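Local coordinates for protein profilin-2 (PDB 2ACG) that binds monomeric actin and influences its polymerization, blocking it at high concentrations and enhancing it at low ones, and also binds PIP2, at residues V16-I21 / A33-S38; A20-D25 / I95-Y100; N58-A63 / A84-V89. All coordinates share one frame; numbering follows the deposited sequence.

Contact 1: V16-I21 / A33-S38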
# COMPACT_ATOMS: atom_id res chain seq x y z
N VAL A 16 -3.28 0.30 -10.94
CA VAL A 16 -3.19 1.22 -9.80
C VAL A 16 -2.82 2.61 -10.28
O VAL A 16 -1.96 2.72 -11.16
CB VAL A 16 -2.25 0.70 -8.69
CG1 VAL A 16 -2.71 -0.65 -8.11
CG2 VAL A 16 -0.80 0.60 -9.14
N THR A 17 -3.46 3.62 -9.71
CA THR A 17 -3.26 5.01 -10.05
C THR A 17 -2.06 5.67 -9.42
O THR A 17 -1.33 6.37 -10.15
CB THR A 17 -4.55 5.92 -9.88
OG1 THR A 17 -4.71 6.17 -8.44
CG2 THR A 17 -5.81 5.32 -10.50
N GLN A 18 -1.87 5.50 -8.15
CA GLN A 18 -0.78 6.07 -7.35
C GLN A 18 -0.14 4.92 -6.58
O GLN A 18 -0.83 3.93 -6.28
CB GLN A 18 -1.34 7.12 -6.38
CG GLN A 18 -1.92 8.35 -7.05
CD GLN A 18 -0.82 9.11 -7.80
OE1 GLN A 18 0.36 9.07 -7.43
NE2 GLN A 18 -1.20 9.78 -8.88
N ALA A 19 1.13 5.05 -6.24
CA ALA A 19 1.81 3.95 -5.52
C ALA A 19 3.05 4.45 -4.83
O ALA A 19 3.49 5.56 -5.10
CB ALA A 19 2.11 2.84 -6.54
N ALA A 20 3.56 3.61 -3.95
CA ALA A 20 4.77 3.93 -3.16
C ALA A 20 5.30 2.64 -2.54
O ALA A 20 4.63 1.60 -2.56
CB ALA A 20 4.39 4.94 -2.08
N ILE A 21 6.51 2.71 -2.05
CA ILE A 21 7.24 1.64 -1.38
C ILE A 21 7.83 2.33 -0.13
O ILE A 21 8.69 3.20 -0.31
CB ILE A 21 8.31 0.93 -2.25
CG1 ILE A 21 7.70 0.34 -3.56
CG2 ILE A 21 9.06 -0.23 -1.51
CD1 ILE A 21 8.83 -0.17 -4.52
N ALA A 33 4.47 10.38 -8.91
CA ALA A 33 4.27 11.81 -9.11
C ALA A 33 3.33 12.47 -8.14
O ALA A 33 3.79 13.37 -7.38
CB ALA A 33 3.93 12.11 -10.56
N GLY A 34 2.06 12.16 -8.09
CA GLY A 34 1.12 12.86 -7.19
C GLY A 34 0.82 12.17 -5.91
O GLY A 34 -0.32 12.24 -5.38
N PHE A 35 1.81 11.52 -5.31
CA PHE A 35 1.50 10.79 -4.05
C PHE A 35 2.67 10.93 -3.09
O PHE A 35 3.80 10.80 -3.53
CB PHE A 35 1.18 9.36 -4.42
CG PHE A 35 0.86 8.38 -3.34
CD1 PHE A 35 -0.43 8.33 -2.81
CD2 PHE A 35 1.81 7.46 -2.92
CE1 PHE A 35 -0.77 7.41 -1.85
CE2 PHE A 35 1.48 6.50 -1.94
CZ PHE A 35 0.17 6.49 -1.41
N ALA A 36 2.37 11.14 -1.84
CA ALA A 36 3.31 11.27 -0.74
C ALA A 36 2.56 10.89 0.54
O ALA A 36 1.38 11.23 0.70
CB ALA A 36 3.89 12.66 -0.58
N VAL A 37 3.32 10.19 1.38
CA VAL A 37 2.81 9.72 2.69
C VAL A 37 3.77 10.27 3.75
O VAL A 37 5.01 10.23 3.57
CB VAL A 37 2.60 8.20 2.62
CG1 VAL A 37 3.78 7.48 2.00
CG2 VAL A 37 2.32 7.59 3.99
N SER A 38 3.19 10.82 4.80
CA SER A 38 4.02 11.41 5.88
C SER A 38 4.67 10.31 6.71
O SER A 38 4.07 9.24 6.82
CB SER A 38 3.14 12.26 6.80
OG SER A 38 1.84 11.69 6.90
O HOH W 1 0.55 11.72 -10.77

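Contact 2: A20-D25 / I95-Y100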
# COMPACT_ATOMS: atom_id res chain seq x y z
N ALA A 20 3.56 3.61 -3.95
CA ALA A 20 4.77 3.93 -3.16
C ALA A 20 5.30 2.64 -2.54
O ALA A 20 4.63 1.60 -2.56
CB ALA A 20 4.39 4.94 -2.08
N ILE A 21 6.51 2.71 -2.05
CA ILE A 21 7.24 1.64 -1.38
C ILE A 21 7.83 2.33 -0.13
O ILE A 21 8.69 3.20 -0.31
CB ILE A 21 8.31 0.93 -2.25
CG1 ILE A 21 7.70 0.34 -3.56
CG2 ILE A 21 9.06 -0.23 -1.51
CD1 ILE A 21 8.83 -0.17 -4.52
N ILE A 22 7.30 1.99 1.00
CA ILE A 22 7.71 2.52 2.32
C ILE A 22 8.66 1.54 2.99
O ILE A 22 8.70 0.35 2.61
CB ILE A 22 6.40 2.72 3.16
CG1 ILE A 22 6.14 4.20 3.45
CG2 ILE A 22 6.22 1.82 4.39
CD1 ILE A 22 5.57 4.93 2.21
N GLY A 23 9.41 2.02 3.94
CA GLY A 23 10.35 1.20 4.75
C GLY A 23 9.52 0.78 5.98
O GLY A 23 8.49 1.39 6.22
N HIS A 24 9.98 -0.22 6.74
CA HIS A 24 9.16 -0.66 7.88
C HIS A 24 8.95 0.42 8.92
O HIS A 24 8.06 0.25 9.78
CB HIS A 24 9.53 -1.94 8.62
CG HIS A 24 9.17 -3.18 7.88
ND1 HIS A 24 9.64 -4.42 8.20
CD2 HIS A 24 8.43 -3.31 6.76
CE1 HIS A 24 9.16 -5.30 7.32
NE2 HIS A 24 8.43 -4.64 6.45
N ASP A 25 9.74 1.45 8.79
CA ASP A 25 9.75 2.64 9.64
C ASP A 25 8.74 3.69 9.18
O ASP A 25 8.28 4.52 10.00
CB ASP A 25 11.21 3.13 9.71
CG ASP A 25 11.81 3.46 8.35
OD1 ASP A 25 11.39 2.97 7.28
OD2 ASP A 25 12.76 4.30 8.34
N ILE A 95 7.09 -2.25 2.48
CA ILE A 95 5.65 -2.20 2.53
C ILE A 95 5.17 -1.60 1.19
O ILE A 95 5.45 -0.42 0.97
CB ILE A 95 5.04 -1.38 3.71
CG1 ILE A 95 5.45 -1.88 5.12
CG2 ILE A 95 3.48 -1.36 3.62
CD1 ILE A 95 4.90 -0.99 6.29
N LEU A 96 4.50 -2.37 0.38
CA LEU A 96 3.97 -1.91 -0.93
C LEU A 96 2.61 -1.26 -0.67
O LEU A 96 1.87 -1.73 0.22
CB LEU A 96 3.85 -3.06 -1.91
CG LEU A 96 4.88 -4.15 -1.86
CD1 LEU A 96 4.72 -5.07 -3.06
CD2 LEU A 96 6.27 -3.53 -1.84
N ILE A 97 2.32 -0.27 -1.47
CA ILE A 97 1.12 0.54 -1.39
C ILE A 97 0.74 1.00 -2.81
O ILE A 97 1.59 1.66 -3.42
CB ILE A 97 1.40 1.89 -0.63
CG1 ILE A 97 1.95 1.73 0.79
CG2 ILE A 97 0.14 2.82 -0.68
CD1 ILE A 97 2.07 3.09 1.53
N GLY A 98 -0.48 0.67 -3.18
CA GLY A 98 -1.00 1.07 -4.49
C GLY A 98 -2.46 1.50 -4.29
O GLY A 98 -3.21 0.75 -3.65
N VAL A 99 -2.83 2.65 -4.82
CA VAL A 99 -4.24 3.12 -4.68
C VAL A 99 -4.93 2.89 -6.01
O VAL A 99 -4.29 2.77 -7.05
CB VAL A 99 -4.28 4.49 -4.03
CG1 VAL A 99 -3.13 4.76 -3.06
CG2 VAL A 99 -4.40 5.64 -5.00
N TYR A 100 -6.23 2.72 -5.99
CA TYR A 100 -7.07 2.47 -7.16
C TYR A 100 -8.33 3.32 -7.04
O TYR A 100 -8.72 3.72 -5.94
CB TYR A 100 -7.39 0.98 -7.37
CG TYR A 100 -8.38 0.40 -6.40
CD1 TYR A 100 -9.76 0.53 -6.59
CD2 TYR A 100 -7.95 -0.27 -5.25
CE1 TYR A 100 -10.68 0.01 -5.67
CE2 TYR A 100 -8.84 -0.77 -4.30
CZ TYR A 100 -10.21 -0.64 -4.53
OH TYR A 100 -11.06 -1.15 -3.59

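Contact 3: N58-A63 / A84-V89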
# COMPACT_ATOMS: atom_id res chain seq x y z
N ASN A 58 -10.85 3.08 13.91
CA ASN A 58 -10.79 4.48 13.46
C ASN A 58 -10.65 4.56 11.93
O ASN A 58 -11.23 5.45 11.27
CB ASN A 58 -9.75 5.28 14.22
CG ASN A 58 -9.88 5.41 15.72
OD1 ASN A 58 -10.64 6.22 16.28
ND2 ASN A 58 -9.09 4.61 16.46
N GLY A 59 -9.90 3.63 11.38
CA GLY A 59 -9.64 3.59 9.92
C GLY A 59 -8.17 4.06 9.87
O GLY A 59 -7.56 4.06 10.96
N PHE A 60 -7.72 4.43 8.71
CA PHE A 60 -6.32 4.89 8.54
C PHE A 60 -6.25 5.93 7.42
O PHE A 60 -7.10 5.95 6.52
CB PHE A 60 -5.39 3.72 8.30
CG PHE A 60 -5.38 2.99 7.00
CD1 PHE A 60 -6.22 1.90 6.79
CD2 PHE A 60 -4.49 3.35 5.99
CE1 PHE A 60 -6.20 1.18 5.61
CE2 PHE A 60 -4.43 2.66 4.77
CZ PHE A 60 -5.30 1.57 4.58
N GLU A 61 -5.23 6.78 7.52
CA GLU A 61 -5.02 7.82 6.52
C GLU A 61 -3.75 7.57 5.70
O GLU A 61 -2.75 7.04 6.15
CB GLU A 61 -4.86 9.22 7.09
CG GLU A 61 -6.04 9.82 7.83
CD GLU A 61 -5.74 11.08 8.59
OE1 GLU A 61 -4.82 11.74 8.04
OE2 GLU A 61 -6.33 11.37 9.63
N LEU A 62 -3.86 8.01 4.47
CA LEU A 62 -2.76 7.94 3.51
C LEU A 62 -2.94 9.15 2.60
O LEU A 62 -3.98 9.32 1.94
CB LEU A 62 -2.70 6.60 2.83
CG LEU A 62 -1.67 5.56 3.21
CD1 LEU A 62 -1.67 5.23 4.67
CD2 LEU A 62 -2.01 4.28 2.43
N ALA A 63 -1.90 9.96 2.60
CA ALA A 63 -1.87 11.17 1.77
C ALA A 63 -3.14 11.99 1.89
O ALA A 63 -3.67 12.47 0.88
CB ALA A 63 -1.54 10.82 0.33
N ALA A 84 -13.30 3.47 -4.43
CA ALA A 84 -11.84 3.57 -4.63
C ALA A 84 -11.19 3.12 -3.32
O ALA A 84 -11.91 3.01 -2.30
CB ALA A 84 -11.42 4.98 -4.99
N GLY A 85 -9.89 2.89 -3.32
CA GLY A 85 -9.27 2.43 -2.04
C GLY A 85 -7.80 2.14 -2.25
O GLY A 85 -7.28 2.47 -3.32
N VAL A 86 -7.20 1.51 -1.24
CA VAL A 86 -5.76 1.20 -1.28
C VAL A 86 -5.45 -0.22 -0.79
O VAL A 86 -6.05 -0.73 0.16
CB VAL A 86 -5.07 2.32 -0.45
CG1 VAL A 86 -5.17 2.09 1.05
CG2 VAL A 86 -3.64 2.61 -0.87
N ILE A 87 -4.44 -0.81 -1.44
CA ILE A 87 -3.94 -2.14 -1.13
C ILE A 87 -2.56 -1.95 -0.48
O ILE A 87 -1.74 -1.29 -1.15
CB ILE A 87 -3.81 -3.06 -2.39
CG1 ILE A 87 -5.11 -3.12 -3.20
CG2 ILE A 87 -3.33 -4.49 -2.03
CD1 ILE A 87 -6.42 -3.38 -2.42
N THR A 88 -2.33 -2.46 0.71
CA THR A 88 -0.99 -2.29 1.33
C THR A 88 -0.49 -3.70 1.68
O THR A 88 -1.25 -4.39 2.37
CB THR A 88 -1.08 -1.43 2.64
OG1 THR A 88 -1.64 -2.35 3.64
CG2 THR A 88 -1.92 -0.16 2.52
N VAL A 89 0.70 -4.07 1.28
CA VAL A 89 1.31 -5.37 1.53
C VAL A 89 2.71 -5.31 2.09
O VAL A 89 3.66 -4.78 1.50
CB VAL A 89 1.26 -6.17 0.21
CG1 VAL A 89 1.95 -7.51 0.29
CG2 VAL A 89 -0.17 -6.27 -0.30

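Contact 1: V16-I21 / A33-S38
Phe35 turns the edge of its ring to the CB methyl of Ala20 while its own CB runs past the amide of Gln18, which sets a loop without regular structure against a strand. In the profilin fold a central antiparallel sheet lies between the two terminal helices and a second layer of shorter elements. Segment 33-38 belongs to that second layer: it leaves strand 28-31, passes over the sheet and runs to Ser38, the N-cap residue of helix 39-48. The Phe35 side chain leaves with CG anti to the backbone N (chi1 179°), which drops the ring inward onto strand 18-23. CB of Ala20 lies close to the ring plane, 3.3 Å from CE2 of Phe35. The carbonyl O of Ala19 approaches the same ring obliquely and ends 3.3 Å from its CD2. Beyond the segments, the ring also packs on Ile97 and Val99 of strand 94-100, and so spans two neighbouring strands.

Gln18 meets Phe35 nearer the root of the side chain: its CB, 3.9 Å from CD1 of Phe35, is oblique to the ring on the same side as the Ala19 carbonyl. The two side chains slide past each other in opposite directions, with amide and ring planes 29° apart. The Gln18 chain is bent at CB-CG (chi2 -64°), which brings the amide alongside Phe35 CB and the Gly34 carbonyl carbon. OE1 of Gln18 is 3.1 Å from CB of Phe35. It is hydrogen-bonded to the hydroxyl of Ser32, whose OG is also bonded to the backbone N of Ala19; one hydroxyl thus fixes both amide and strand. At the outer margin a water accepts a hydrogen bond from NE2 of Gln18 at 3.2 Å and a weak one from N of Gly34 at 3.1 Å.

Contact 2: A20-D25 / I95-Y100
Two neighbouring antiparallel strands of the central sheet meet here, with Ala20 set opposite Ile97, Ile21 opposite Leu96 and Ile22 opposite Ile95. Ala20 and Ile97 form a hydrogen-bonded pair: N of Ala20 donates to O of Ile97 at 2.8 Å, and N of Ile97 returns a longer bond of 3.2 Å to O of Ala20. In the second such pair, N of Ile22 gives a straight bond to O of Ile95 (3.0 Å, 165° at the hydrogen), whereas the return bond from N of Ile95 to O of Ile22 is weak.

Across the profilin sheet the side chains alternate. Ile21 and Leu96, the non-hydrogen-bonded pair, face the terminal helices: Ile21 packs on helix 2-7, and Leu96 on Val113 and Ala117 of helix 106-123, the helix carrying Lys115 of the actin-binding site. Ala20, Ile22, Ile95 and Ile97 line the other face. There CG2 of Ile22 nestles against Ile95, 3.5 Å from its CB and 3.6 Å from its CD1, and CD1 of Ile22 reaches obliquely to CD1 of Ile97 at 4.0 Å.

Past the paired part, CG of His24 stands anti to the carbonyl carbon, beside the backbone N (chi1 -76°), which brings the imidazole back to strand 94-100. CG1 of Ile95 sits at the edge of that ring, near its plane, 3.7 Å from CD2 of His24.

Contact 3: N58-A63 / A84-V89
Phe60 overlaps Val86 with the far end of its ring: CZ stands 3.6 Å and CE2 3.8 Å from the CG1 methyl of Val86, the two side chains meeting at a slant. The contact belongs to the curled sheet of the profilin fold. Strand 60-62 pairs with 65-69, which pairs with 76-81, which in turn pairs with 84-90; the curl brings the first of these strands over the face of the last. Short segments 60-62 and 84-89 therefore cross almost at right angles (93°), with axes 9.7 Å apart at closest approach. At that spacing only side chains join them, and the atoms that touch are all carbon, Thr88 contributing its CG2 methyl.

CG of Phe60 lies between the backbone N and the carbonyl carbon (chi1 73°), and from there the ring extends toward strand 84-90. Leu62, two residues on and on the same side, sends CD2 toward the other branch of Val86, 4.0 Å from CG2, the two side chains crossing at about a right angle. Its second methyl, CD1, lies in the plane of the Phe60 ring at the edge, so Leu62 touches the ring and shares its partner. CG1 of Val86 meets both the ring and, at 4.1 Å, CD2 of Leu62, while CG2 meets Leu62. Val86 packs on Ile97 and Val99 of strand 94-100 as well; Leu62 reaches Ile97 too, which ties this layer to the middle of the sheet.

At the far margin, CG2 of Thr88 lies 4.3 Å from CZ of Phe60, while its hydroxyl OG1 is hydrogen-bonded to the carbonyl O of Val77 on strand 76-81.

Overall arrangement
From the N terminus, helix 2-7 leads to strand 18-23, the starting point of both contact 1 and contact 2. Contact 1 closes a short loop through strand 28-31 and the run toward helix 39-48. Contact 2 spans most of the chain, returning at strand 94-100 after 69 intervening residues. Contact 3 opens after contact 1 has closed and falls wholly within the span of contact 2. Strands 84-90 and 94-100 are sheet neighbours, joined by bonds such as Leu96 N to Val89 O, so contacts 2 and 3 share a floor. Above it, Ala36 and Phe35 of contact 1 touch Ala63 of contact 3, linking the two overlying pieces.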